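Local coordinates for protein metallo-beta-lactamase 1 (Acinetobacter baumannii, PDB 5MMD) that probably hydrolyses the beta-lactam ring of antibiotics to substituted beta-amino acids, as a zinc-dependent class B metallo-beta-lactamase, at residues A[30-35]-A[199-204]; A[6-11]-A[18-23]; A[159-164]-A[208-213]; A[47-52]-A[74-79]. All coordinates share one frame; numbering follows the deposited sequence.

Contact 1: A[30-35]-A[199-204]; sequences GLVSSN and PGHGKI. With ZN (zinc ion), chain C.
N35 and H201 share one first torsion, near -60°, which sets CG opposite the carbonyl carbon. It puts the N35 amide between the carbonyls of P199 and G202, and it swings the H201 ring edge to strand 32-41. H201 ND1 donates to S33 O at 2.7 Å. The bond is nearly straight, 165° at the hydrogen, and lies in both the ring plane and the carbonyl plane. With ND1 holding the proton, NE2 is left to bind the zinc ion at 2.2 Å. D82, C159 and water 2 are the other ligands of this zinc. The S33 carbonyl is thus a second-shell group that fixes the rotation of a metal ligand.

N35 grips the loop in three places. Its backbone N donates to G200 O at 2.8 Å. ND2 uses both hydrogens, one to G202 O at 2.8 Å and one to P199 O at 3.0 Å. Both acceptors lie close to the amide plane, which fixes the rotation of the amide. OD1 takes bonds from water 1 and from K21 NZ. Water 1 also joins S33 OG and G202 N.

The contact ties strand 32-41 of the seven-stranded sheet to the loop after strand 196-199, an edge strand of the five-stranded sheet. L19 of strand 17-26 packs on N35, and K83 of helix 81-84 bonds to S34 OG and G200 O.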
loop_
_atom_site.group_PDB
_atom_site.type_symbol
_atom_site.label_atom_id
_atom_site.label_comp_id
_atom_site.label_asym_id
_atom_site.label_seq_id
_atom_site.Cartn_x
_atom_site.Cartn_y
_atom_site.Cartn_z
ATOM N N GLY A 30 -6.517 -1.999 19.196
ATOM C CA GLY A 30 -7.911 -1.585 19.074
ATOM C C GLY A 30 -8.442 -1.556 17.632
ATOM O O GLY A 30 -8.082 -2.379 16.782
ATOM N N LEU A 31 -9.344 -0.621 17.378
ATOM C CA LEU A 31 -9.942 -0.441 16.064
ATOM C C LEU A 31 -8.956 0.351 15.229
ATOM O O LEU A 31 -8.590 1.448 15.613
ATOM C CB LEU A 31 -11.295 0.279 16.179
ATOM C CG LEU A 31 -12.101 0.412 14.884
ATOM C CD1 LEU A 31 -12.375 -0.935 14.208
ATOM C CD2 LEU A 31 -13.425 1.160 15.152
ATOM N N VAL A 32 -8.515 -0.230 14.112
ATOM C CA VAL A 32 -7.509 0.333 13.235
ATOM C C VAL A 32 -8.078 0.467 11.803
ATOM O O VAL A 32 -8.893 -0.351 11.359
ATOM C CB VAL A 32 -6.245 -0.582 13.217
ATOM C CG1 VAL A 32 -5.130 0.019 12.398
ATOM C CG2 VAL A 32 -5.805 -0.882 14.618
ATOM N N SER A 33 -7.695 1.510 11.069
ATOM C CA SER A 33 -8.101 1.609 9.680
ATOM C C SER A 33 -6.872 1.397 8.774
ATOM O O SER A 33 -5.746 1.627 9.182
ATOM C CB SER A 33 -8.742 2.967 9.383
ATOM O OG SER A 33 -7.800 4.017 9.532
ATOM N N SER A 34 -7.123 1.061 7.528
ATOM C CA SER A 34 -6.045 0.840 6.555
ATOM C C SER A 34 -6.392 1.498 5.248
ATOM O O SER A 34 -7.537 1.415 4.846
ATOM C CB SER A 34 -5.826 -0.652 6.358
ATOM O OG SER A 34 -5.093 -0.925 5.161
ATOM N N ASN A 35 -5.407 2.117 4.593
ATOM C CA ASN A 35 -5.604 2.827 3.326
ATOM C C ASN A 35 -5.174 2.001 2.117
ATOM O O ASN A 35 -4.253 1.205 2.205
ATOM C CB ASN A 35 -4.801 4.125 3.269
ATOM C CG ASN A 35 -5.174 5.100 4.365
ATOM O OD1 ASN A 35 -6.317 5.177 4.794
ATOM N ND2 ASN A 35 -4.186 5.848 4.830
ATOM N N PRO A 199 0.006 7.454 3.323
ATOM C CA PRO A 199 0.576 6.464 4.224
ATOM C C PRO A 199 -0.308 5.225 4.250
ATOM O O PRO A 199 -1.447 5.333 3.809
ATOM C CB PRO A 199 0.575 7.196 5.569
ATOM C CG PRO A 199 -0.685 8.012 5.511
ATOM C CD PRO A 199 -0.761 8.481 4.054
ATOM N N GLY A 200 0.190 4.091 4.741
ATOM C CA GLY A 200 -0.613 2.883 4.823
ATOM C C GLY A 200 -1.741 2.987 5.828
ATOM O O GLY A 200 -2.789 2.347 5.672
ATOM N N HIS A 201 -1.514 3.839 6.832
ATOM C CA HIS A 201 -2.418 4.091 7.961
ATOM C C HIS A 201 -2.400 5.589 8.252
ATOM O O HIS A 201 -1.316 6.204 8.384
ATOM C CB HIS A 201 -1.979 3.295 9.192
ATOM C CG HIS A 201 -1.971 1.821 8.975
ATOM N ND1 HIS A 201 -3.136 1.076 8.927
ATOM C CD2 HIS A 201 -0.959 0.944 8.740
ATOM C CE1 HIS A 201 -2.831 -0.191 8.715
ATOM N NE2 HIS A 201 -1.517 -0.297 8.607
ATOM N N GLY A 202 -3.592 6.170 8.324
ATOM C CA GLY A 202 -3.740 7.585 8.683
ATOM C C GLY A 202 -4.041 8.524 7.533
ATOM O O GLY A 202 -4.505 8.111 6.471
ATOM N N LYS A 203 -3.753 9.800 7.764
ATOM C CA LYS A 203 -4.204 10.879 6.900
ATOM C C LYS A 203 -3.197 11.131 5.810
ATOM O O LYS A 203 -1.989 11.056 6.045
ATOM C CB LYS A 203 -4.416 12.169 7.699
ATOM C CG LYS A 203 -5.654 12.197 8.555
ATOM C CD LYS A 203 -5.703 13.507 9.329
ATOM C CE LYS A 203 -6.854 13.568 10.338
ATOM N NZ LYS A 203 -6.542 14.417 11.556
ATOM N N ILE A 204 -3.678 11.427 4.612
ATOM C CA ILE A 204 -2.766 11.675 3.513
ATOM C C ILE A 204 -2.095 13.022 3.803
ATOM O O ILE A 204 -2.620 13.833 4.585
ATOM C CB ILE A 204 -3.476 11.671 2.144
ATOM C CG1 ILE A 204 -4.447 12.831 1.981
ATOM C CG2 ILE A 204 -4.238 10.339 1.961
ATOM C CD1 ILE A 204 -5.001 12.958 0.586
HETATM ZN ZN ZN C . -0.278 -1.802 7.616
HETATM O O HOH W 1 -5.909 4.499 7.446
HETATM O O HOH W 2 0.663 -3.526 8.258
#

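Contact 2: A[6-11]-A[18-23]; sequences PGLEVE and FLHKSY
P6 lays its ring over the face of Y23. P6 CG sits almost on the ring normal, 3.5 Å from the centroid of the Y23 ring, a close CH-pi contact. E9 meets the hydroxyl end of the Y23 ring. The Y23 hydroxyl OH donates to E9 OE1 at 2.6 Å and meets it from above the carboxylate plane. The E9 chain is extended beyond CG, which carries the carboxylate out to the edge of the phenol. Water 3 joins P6 O to Y23 N beside this cluster.

From E9 on, the contact is the antiparallel beta hairpin of strands 9-14 and 17-26, at the edge of the seven-stranded sheet. E9 with K21 and E11 with L19 are hydrogen-bonded pairs. V10 with H20 is the non-hydrogen-bonded pair between them, with CA atoms 4.5 Å apart.

L8, V10 and H20 turn to helix 54-66, where L60 and W63 cover them, and V10 CG1 rests on F18 CB at 4.0 Å. Against this face and the P6, Y23 and E9 cluster, E11 and the E9 and K21 chains pack loosely. The exposed E11 runs alongside L19, and its OE2 only brushes L19 CD2 at 3.7 Å. K21 CD passes E9 OE2 at 3.6 Å, but its chain bends and NZ bonds to N35 OD1 instead.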
loop_
_atom_site.group_PDB
_atom_site.type_symbol
_atom_site.label_atom_id
_atom_site.label_comp_id
_atom_site.label_asym_id
_atom_site.label_seq_id
_atom_site.Cartn_x
_atom_site.Cartn_y
_atom_site.Cartn_z
ATOM N N PRO A 6 -16.892 -0.734 11.364
ATOM C CA PRO A 6 -17.395 0.096 10.279
ATOM C C PRO A 6 -16.942 -0.376 8.886
ATOM O O PRO A 6 -15.962 -1.106 8.717
ATOM C CB PRO A 6 -16.811 1.463 10.587
ATOM C CG PRO A 6 -15.607 1.197 11.367
ATOM C CD PRO A 6 -15.801 -0.090 12.095
ATOM N N GLY A 7 -17.685 0.072 7.889
ATOM C CA GLY A 7 -17.530 -0.408 6.530
ATOM C C GLY A 7 -16.565 0.390 5.669
ATOM O O GLY A 7 -16.040 1.422 6.093
ATOM N N LEU A 8 -16.351 -0.125 4.454
ATOM C CA LEU A 8 -15.466 0.465 3.480
ATOM C C LEU A 8 -15.828 1.923 3.215
ATOM O O LEU A 8 -16.986 2.241 3.042
ATOM C CB LEU A 8 -15.535 -0.316 2.162
ATOM C CG LEU A 8 -14.649 0.148 0.997
ATOM C CD1 LEU A 8 -13.216 -0.254 1.261
ATOM C CD2 LEU A 8 -15.142 -0.446 -0.329
ATOM N N GLU A 9 -14.821 2.780 3.149
ATOM C CA GLU A 9 -14.997 4.168 2.728
ATOM C C GLU A 9 -14.230 4.383 1.422
ATOM O O GLU A 9 -13.140 3.842 1.253
ATOM C CB GLU A 9 -14.488 5.138 3.789
ATOM C CG GLU A 9 -15.229 5.081 5.052
ATOM C CD GLU A 9 -14.499 5.786 6.208
ATOM O OE1 GLU A 9 -14.793 5.428 7.367
ATOM O OE2 GLU A 9 -13.631 6.670 5.947
ATOM N N VAL A 10 -14.813 5.169 0.512
ATOM C CA VAL A 10 -14.124 5.571 -0.699
ATOM C C VAL A 10 -14.240 7.073 -0.899
ATOM O O VAL A 10 -15.347 7.637 -0.899
ATOM C CB VAL A 10 -14.670 4.841 -1.942
ATOM C CG1 VAL A 10 -13.943 5.325 -3.215
ATOM C CG2 VAL A 10 -14.507 3.361 -1.800
ATOM N N GLU A 11 -13.087 7.709 -1.071
ATOM C CA GLU A 11 -12.963 9.159 -1.116
ATOM C C GLU A 11 -12.082 9.623 -2.278
ATOM O O GLU A 11 -10.973 9.122 -2.442
ATOM C CB GLU A 11 -12.378 9.628 0.214
ATOM C CG GLU A 11 -11.759 10.989 0.259
ATOM C CD GLU A 11 -11.190 11.285 1.662
ATOM O OE1 GLU A 11 -10.927 12.475 1.945
ATOM O OE2 GLU A 11 -11.001 10.302 2.456
ATOM N N PHE A 18 -8.671 7.572 -6.049
ATOM C CA PHE A 18 -9.568 7.387 -4.909
ATOM C C PHE A 18 -8.885 6.692 -3.753
ATOM O O PHE A 18 -8.245 5.665 -3.955
ATOM C CB PHE A 18 -10.777 6.566 -5.334
ATOM C CG PHE A 18 -11.543 7.191 -6.456
ATOM C CD1 PHE A 18 -11.225 6.870 -7.777
ATOM C CD2 PHE A 18 -12.538 8.125 -6.200
ATOM C CE1 PHE A 18 -11.927 7.456 -8.839
ATOM C CE2 PHE A 18 -13.265 8.720 -7.265
ATOM C CZ PHE A 18 -12.950 8.388 -8.580
ATOM N N LEU A 19 -9.004 7.246 -2.548
ATOM C CA LEU A 19 -8.507 6.582 -1.343
ATOM C C LEU A 19 -9.589 5.662 -0.794
ATOM O O LEU A 19 -10.732 6.093 -0.582
ATOM C CB LEU A 19 -8.113 7.613 -0.305
ATOM C CG LEU A 19 -7.747 7.162 1.106
ATOM C CD1 LEU A 19 -6.336 6.737 1.167
ATOM C CD2 LEU A 19 -7.967 8.295 2.071
ATOM N N HIS A 20 -9.253 4.397 -0.547
ATOM C CA HIS A 20 -10.212 3.510 0.086
ATOM C C HIS A 20 -9.704 3.186 1.511
ATOM O O HIS A 20 -8.495 3.069 1.759
ATOM C CB HIS A 20 -10.474 2.259 -0.765
ATOM C CG HIS A 20 -9.300 1.334 -0.934
ATOM N ND1 HIS A 20 -8.988 0.347 -0.017
ATOM C CD2 HIS A 20 -8.420 1.187 -1.954
ATOM C CE1 HIS A 20 -7.919 -0.308 -0.421
ATOM N NE2 HIS A 20 -7.580 0.152 -1.625
ATOM N N LYS A 21 -10.636 3.098 2.442
ATOM C CA LYS A 21 -10.283 2.966 3.834
ATOM C C LYS A 21 -11.136 1.885 4.393
ATOM O O LYS A 21 -12.345 1.886 4.189
ATOM C CB LYS A 21 -10.481 4.292 4.548
ATOM C CG LYS A 21 -9.923 4.338 5.952
ATOM C CD LYS A 21 -10.216 5.712 6.617
ATOM C CE LYS A 21 -9.631 6.878 5.860
ATOM N NZ LYS A 21 -8.118 6.927 5.867
ATOM N N SER A 22 -10.505 0.907 5.035
ATOM C CA SER A 22 -11.253 -0.211 5.619
ATOM C C SER A 22 -10.716 -0.504 6.994
ATOM O O SER A 22 -9.618 -0.082 7.322
ATOM C CB SER A 22 -11.162 -1.455 4.734
ATOM O OG SER A 22 -9.828 -1.855 4.536
ATOM N N TYR A 23 -11.511 -1.206 7.792
ATOM C CA TYR A 23 -11.226 -1.340 9.216
ATOM C C TYR A 23 -11.034 -2.776 9.717
ATOM O O TYR A 23 -11.584 -3.724 9.168
ATOM C CB TYR A 23 -12.354 -0.693 10.025
ATOM C CG TYR A 23 -12.507 0.796 9.794
ATOM C CD1 TYR A 23 -13.207 1.279 8.684
ATOM C CD2 TYR A 23 -12.004 1.720 10.709
ATOM C CE1 TYR A 23 -13.369 2.635 8.484
ATOM C CE2 TYR A 23 -12.171 3.104 10.524
ATOM C CZ TYR A 23 -12.858 3.552 9.406
ATOM O OH TYR A 23 -13.033 4.903 9.163
HETATM O O HOH W 3 -14.169 -1.645 6.799
#

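Contact 3: A[159-164]-A[208-213]; sequences CFIRSL and ELLKHT. With ZN (zinc ion), chain D; ZN (zinc ion), chain C.
R162 and T213 bring the two backbones to 5.5 Å between CA atoms, and L164 and L209 to 5.8 Å. Segment 159-164 is irregular chain after strand 154-158. Segment 208-213 is the first part of helix 208-223. The loop runs past one side of the helix, and R162 N donates across to T213 OG1 at 2.9 Å.

T213 OG1 points away from its own carbonyl carbon (chi1 -62°) and in turn donates to L209 O. That carbonyl also accepts the helical bond from T213 N, and the two donors reach it from opposite faces of its plane. T213 therefore carries the loop amide onto the helix backbone.

I161 packs beside this bond, against L209 and L210. Its CD1 meets L210 CD2 at 3.6 Å, and its CG2 lies against L209 CB at 3.9 Å. L164 closes the other end. Its CG meets L209 CD1, and its CD2 presses on H212 CB at 3.4 Å. L164 CA lies over one face of the H212 imidazole, a CH-pi contact with 4.0 Å to the centroid.

Both segments carry metal ligands, but for different zinc ions. C159 SG binds the zinc shared with D82 and H201, at 2.4 Å. H212 ND1 binds a separate zinc, with water 4 beside it. H212 NE2 bonds to S166 O, so the ring is held at both nitrogens. The zinc probably polarises the imidazole and makes its other nitrogen a stronger donor.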
loop_
_atom_site.group_PDB
_atom_site.type_symbol
_atom_site.label_atom_id
_atom_site.label_comp_id
_atom_site.label_asym_id
_atom_site.label_seq_id
_atom_site.Cartn_x
_atom_site.Cartn_y
_atom_site.Cartn_z
ATOM N N CYS A 159 2.645 1.040 4.283
ATOM C CA CYS A 159 2.958 1.115 5.707
ATOM C C CYS A 159 4.416 1.402 5.925
ATOM O O CYS A 159 4.827 1.591 7.054
ATOM C CB CYS A 159 2.511 -0.145 6.389
ATOM S SG CYS A 159 0.791 -0.427 6.024
ATOM N N PHE A 160 5.176 1.473 4.833
ATOM C CA PHE A 160 6.548 1.950 4.844
ATOM C C PHE A 160 6.627 3.420 5.235
ATOM O O PHE A 160 7.699 3.915 5.654
ATOM C CB PHE A 160 7.177 1.761 3.446
ATOM C CG PHE A 160 8.572 2.307 3.312
ATOM C CD1 PHE A 160 9.636 1.671 3.922
ATOM C CD2 PHE A 160 8.830 3.455 2.556
ATOM C CE1 PHE A 160 10.926 2.155 3.805
ATOM C CE2 PHE A 160 10.126 3.935 2.423
ATOM C CZ PHE A 160 11.174 3.281 3.063
ATOM N N ILE A 161 5.517 4.129 5.033
ATOM C CA ILE A 161 5.464 5.570 5.294
ATOM C C ILE A 161 4.464 5.828 6.381
ATOM O O ILE A 161 3.345 5.335 6.325
ATOM C CB ILE A 161 5.084 6.411 4.001
ATOM C CG1 ILE A 161 6.161 6.276 2.924
ATOM C CG2 ILE A 161 4.842 7.893 4.366
ATOM C CD1 ILE A 161 7.579 6.636 3.399
ATOM N N ARG A 162 4.882 6.587 7.391
ATOM C CA ARG A 162 4.023 6.951 8.505
ATOM C C ARG A 162 3.338 8.295 8.312
ATOM O O ARG A 162 3.896 9.213 7.712
ATOM C CB ARG A 162 4.842 6.993 9.790
ATOM C CG ARG A 162 5.501 5.640 10.099
ATOM C CD ARG A 162 4.463 4.568 10.450
ATOM N NE ARG A 162 3.855 4.855 11.758
ATOM C CZ ARG A 162 2.763 4.276 12.247
ATOM N NH1 ARG A 162 2.094 3.339 11.557
ATOM N NH2 ARG A 162 2.361 4.625 13.456
ATOM N N SER A 163 2.130 8.395 8.861
ATOM C CA SER A 163 1.375 9.636 8.827
ATOM C C SER A 163 2.033 10.693 9.702
ATOM O O SER A 163 2.730 10.382 10.699
ATOM C CB SER A 163 -0.064 9.396 9.281
ATOM O OG SER A 163 -0.075 9.168 10.663
ATOM N N LEU A 164 1.825 11.956 9.341
ATOM C CA LEU A 164 2.448 13.037 10.086
ATOM C C LEU A 164 1.990 13.048 11.548
ATOM O O LEU A 164 2.695 13.589 12.404
ATOM C CB LEU A 164 2.151 14.405 9.478
ATOM C CG LEU A 164 3.133 15.027 8.490
ATOM C CD1 LEU A 164 2.674 16.499 8.298
ATOM C CD2 LEU A 164 4.583 14.956 8.928
ATOM N N GLU A 208 6.184 16.052 3.084
ATOM C CA GLU A 208 6.667 15.994 4.476
ATOM C C GLU A 208 6.556 14.585 5.093
ATOM O O GLU A 208 7.316 14.237 5.988
ATOM C CB GLU A 208 5.930 17.000 5.383
ATOM C CG GLU A 208 6.553 17.143 6.797
ATOM C CD GLU A 208 5.894 18.249 7.659
ATOM O OE1 GLU A 208 4.825 18.763 7.250
ATOM O OE2 GLU A 208 6.444 18.636 8.737
ATOM N N LEU A 209 5.628 13.763 4.618
ATOM C CA LEU A 209 5.491 12.436 5.175
ATOM C C LEU A 209 6.759 11.617 4.977
ATOM O O LEU A 209 7.108 10.799 5.846
ATOM C CB LEU A 209 4.306 11.701 4.572
ATOM C CG LEU A 209 2.980 11.922 5.306
ATOM C CD1 LEU A 209 2.510 13.334 5.269
ATOM C CD2 LEU A 209 1.929 10.988 4.688
ATOM N N LEU A 210 7.452 11.845 3.864
ATOM C CA LEU A 210 8.701 11.153 3.596
ATOM C C LEU A 210 9.805 11.571 4.581
ATOM O O LEU A 210 10.521 10.694 5.119
ATOM C CB LEU A 210 9.147 11.395 2.153
ATOM C CG LEU A 210 8.154 10.979 1.055
ATOM C CD1 LEU A 210 8.806 11.075 -0.311
ATOM C CD2 LEU A 210 7.609 9.565 1.309
ATOM N N LYS A 211 9.918 12.880 4.823
ATOM C CA LYS A 211 10.904 13.424 5.758
ATOM C C LYS A 211 10.594 12.963 7.188
ATOM O O LYS A 211 11.481 12.534 7.920
ATOM C CB LYS A 211 10.955 14.952 5.708
ATOM C CG LYS A 211 11.399 15.546 4.369
ATOM C CD LYS A 211 11.668 17.065 4.402
ATOM N NZ LYS A 211 12.225 17.747 6.840
ATOM N N HIS A 212 9.323 13.058 7.556
ATOM C CA HIS A 212 8.832 12.628 8.858
ATOM C C HIS A 212 9.197 11.147 9.115
ATOM O O HIS A 212 9.696 10.784 10.172
ATOM C CB HIS A 212 7.311 12.870 8.918
ATOM C CG HIS A 212 6.656 12.397 10.186
ATOM N ND1 HIS A 212 6.936 12.922 11.429
ATOM C CD2 HIS A 212 5.736 11.427 10.396
ATOM C CE1 HIS A 212 6.207 12.312 12.340
ATOM N NE2 HIS A 212 5.480 11.387 11.737
ATOM N N THR A 213 8.939 10.283 8.141
ATOM C CA THR A 213 9.225 8.867 8.309
ATOM C C THR A 213 10.745 8.580 8.439
ATOM O O THR A 213 11.158 7.783 9.298
ATOM C CB THR A 213 8.655 8.051 7.151
ATOM O OG1 THR A 213 7.222 8.197 7.124
ATOM C CG2 THR A 213 9.003 6.578 7.325
HETATM ZN ZN ZN D . 7.862 14.692 11.912
HETATM ZN ZN ZN C . -0.278 -1.802 7.616
HETATM O O HOH W 2 0.663 -3.526 8.258
HETATM O O HOH W 4 9.765 15.750 10.607
#

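Contact 4: A[47-52]-A[74-79]; sequences IIDTPW and SISTHS. With ZN (zinc ion), chain E.
This contact is a parallel strand pairing, I47 with S74 and I48 with I75, that runs on into a side-chain clasp of D49 on T77. It lies buried near the centre of the chain, at the junction of strands 44-48 and 70-75 with the loops that follow. I75 N donates to I47 O at 2.9 Å, and D49 N to I75 O at 2.7 Å. I48 and I75 point the same way and touch through CG1 and CG2 at 4.1 Å. I47 CB meets S74 CB on the other face.

Past the strands D49 takes over. Its backbone leaves the beta region with a positive phi of 74°, and its carboxylate reaches across to segment 74-79. OD1 accepts T77 N at 2.7 Å, and OD2 accepts T77 OG1 at 2.7 Å. Each oxygen uses its syn lone pair, so both turn toward T77, though the N-H bond is bent, 140° at the hydrogen. The Y156 hydroxyl is a further partner of OD2.

The pairing closes a beta-alpha-beta crossover, with helix 54-66 between the two strands. The chain leaving strand 70-75 then enters the HxHxD zinc motif of the metallo-beta-lactamase fold, which supplies H78, H80 and D82. T77 is the residue just before it, so the D49 to T77 bonds lie directly beside the first zinc ligand in the chain. H78 NE2 binds its zinc ion at 2.1 Å, with H80, H140 and water 2 as the other ligands. S76 OG bonds to K83 O on helix 81-84.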
loop_
_atom_site.group_PDB
_atom_site.type_symbol
_atom_site.label_atom_id
_atom_site.label_comp_id
_atom_site.label_asym_id
_atom_site.label_seq_id
_atom_site.Cartn_x
_atom_site.Cartn_y
_atom_site.Cartn_z
ATOM N N ILE A 47 -6.356 -1.407 -8.456
ATOM C CA ILE A 47 -6.352 -1.344 -6.983
ATOM C C ILE A 47 -4.950 -1.434 -6.412
ATOM O O ILE A 47 -4.205 -2.386 -6.706
ATOM C CB ILE A 47 -7.170 -2.452 -6.385
ATOM C CG1 ILE A 47 -8.602 -2.309 -6.812
ATOM C CG2 ILE A 47 -7.115 -2.407 -4.848
ATOM C CD1 ILE A 47 -9.404 -3.583 -6.693
ATOM N N ILE A 48 -4.574 -0.431 -5.635
ATOM C CA ILE A 48 -3.341 -0.470 -4.846
ATOM C C ILE A 48 -3.685 -0.805 -3.378
ATOM O O ILE A 48 -4.179 0.040 -2.629
ATOM C CB ILE A 48 -2.563 0.842 -4.912
ATOM C CG1 ILE A 48 -2.232 1.193 -6.372
ATOM C CG2 ILE A 48 -1.297 0.744 -4.046
ATOM C CD1 ILE A 48 -1.492 2.571 -6.537
ATOM N N ASP A 49 -3.398 -2.064 -3.053
ATOM C CA ASP A 49 -3.660 -2.759 -1.768
ATOM C C ASP A 49 -5.130 -3.082 -1.603
ATOM O O ASP A 49 -5.998 -2.250 -1.882
ATOM C CB ASP A 49 -3.118 -1.954 -0.593
ATOM C CG ASP A 49 -1.631 -2.107 -0.470
ATOM O OD1 ASP A 49 -1.129 -3.055 -1.092
ATOM O OD2 ASP A 49 -0.964 -1.293 0.187
ATOM N N THR A 50 -5.418 -4.334 -1.234
ATOM C CA THR A 50 -6.789 -4.694 -0.999
ATOM C C THR A 50 -7.258 -4.090 0.323
ATOM O O THR A 50 -6.463 -3.696 1.160
ATOM C CB THR A 50 -7.015 -6.222 -0.933
ATOM O OG1 THR A 50 -6.548 -6.716 0.343
ATOM C CG2 THR A 50 -6.304 -6.959 -2.061
ATOM N N PRO A 51 -8.565 -3.988 0.483
ATOM C CA PRO A 51 -9.129 -3.696 1.807
ATOM C C PRO A 51 -8.799 -4.830 2.796
ATOM O O PRO A 51 -8.319 -5.886 2.392
ATOM C CB PRO A 51 -10.631 -3.588 1.519
ATOM C CG PRO A 51 -10.695 -3.022 0.136
ATOM C CD PRO A 51 -9.551 -3.781 -0.586
ATOM N N TRP A 52 -9.068 -4.601 4.073
ATOM C CA TRP A 52 -8.744 -5.515 5.148
ATOM C C TRP A 52 -9.692 -6.690 5.291
ATOM O O TRP A 52 -9.619 -7.395 6.289
ATOM C CB TRP A 52 -8.747 -4.762 6.482
ATOM C CG TRP A 52 -7.726 -5.167 7.480
ATOM C CD1 TRP A 52 -7.197 -6.406 7.693
ATOM C CD2 TRP A 52 -7.110 -4.300 8.436
ATOM N NE1 TRP A 52 -6.293 -6.368 8.734
ATOM C CE2 TRP A 52 -6.206 -5.080 9.196
ATOM C CE3 TRP A 52 -7.242 -2.938 8.726
ATOM C CZ2 TRP A 52 -5.437 -4.542 10.244
ATOM C CZ3 TRP A 52 -6.468 -2.396 9.733
ATOM C CH2 TRP A 52 -5.562 -3.201 10.485
ATOM N N SER A 74 -5.047 -5.782 -9.181
ATOM C CA SER A 74 -4.624 -5.245 -7.887
ATOM C C SER A 74 -3.153 -5.549 -7.660
ATOM O O SER A 74 -2.634 -6.572 -8.136
ATOM C CB SER A 74 -5.470 -5.829 -6.748
ATOM O OG SER A 74 -5.115 -7.176 -6.528
ATOM N N ILE A 75 -2.480 -4.649 -6.955
ATOM C CA ILE A 75 -1.162 -4.905 -6.439
ATOM C C ILE A 75 -1.181 -4.800 -4.891
ATOM O O ILE A 75 -1.825 -3.901 -4.334
ATOM C CB ILE A 75 -0.117 -3.941 -7.041
ATOM C CG1 ILE A 75 1.240 -4.225 -6.385
ATOM C CG2 ILE A 75 -0.544 -2.510 -6.864
ATOM C CD1 ILE A 75 2.375 -4.057 -7.249
ATOM N N SER A 76 -0.492 -5.723 -4.206
ATOM C CA SER A 76 -0.358 -5.632 -2.740
ATOM C C SER A 76 1.087 -5.277 -2.395
ATOM O O SER A 76 2.018 -5.855 -2.946
ATOM C CB SER A 76 -0.782 -6.913 -2.042
ATOM O OG SER A 76 -2.132 -7.197 -2.285
ATOM N N THR A 77 1.264 -4.305 -1.500
ATOM C CA THR A 77 2.574 -3.681 -1.332
ATOM C C THR A 77 3.390 -4.283 -0.190
ATOM O O THR A 77 4.572 -3.972 -0.046
ATOM C CB THR A 77 2.431 -2.141 -1.130
ATOM O OG1 THR A 77 1.682 -1.859 0.065
ATOM C CG2 THR A 77 1.713 -1.531 -2.303
ATOM N N HIS A 78 2.768 -5.132 0.628
ATOM C CA HIS A 78 3.553 -6.126 1.389
ATOM C C HIS A 78 2.598 -7.215 1.839
ATOM O O HIS A 78 1.394 -7.145 1.538
ATOM C CB HIS A 78 4.322 -5.506 2.572
ATOM C CG HIS A 78 3.473 -4.903 3.650
ATOM N ND1 HIS A 78 2.779 -3.716 3.499
ATOM C CD2 HIS A 78 3.300 -5.273 4.956
ATOM C CE1 HIS A 78 2.170 -3.420 4.632
ATOM N NE2 HIS A 78 2.484 -4.335 5.533
ATOM N N SER A 79 3.115 -8.197 2.583
ATOM C CA SER A 79 2.342 -9.402 2.857
ATOM C C SER A 79 1.222 -9.274 3.910
ATOM O O SER A 79 0.303 -10.104 3.910
ATOM C CB SER A 79 3.290 -10.539 3.299
ATOM O OG SER A 79 3.851 -10.257 4.561
HETATM ZN ZN ZN E . 2.227 -4.191 7.653
HETATM O O HOH W 2 0.663 -3.526 8.258
#

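How the contacts relate
Contact 4 is the most central of the four and is fully buried. Contact 3 is buried too, but lies further out. Contacts 1 and 2 are only partly buried. Contacts 1, 2 and 4 all reach the seven-stranded sheet, and K21 NZ to N35 OD1 joins the first two. W52 of contact 4 packs on S34 of contact 1, and its N bonds to S22 OG of contact 2. Contacts 1, 3 and 4 meet at water 2, between the two active-site zinc ions. Contact 2 lacks a metal ligand and relies on sheet bonds and a proline-tyrosine CH-pi contact. Contact 1 is mainly polar, contact 3 mainly apolar, and contact 4 mixes strand bonds with a carboxylate clasp.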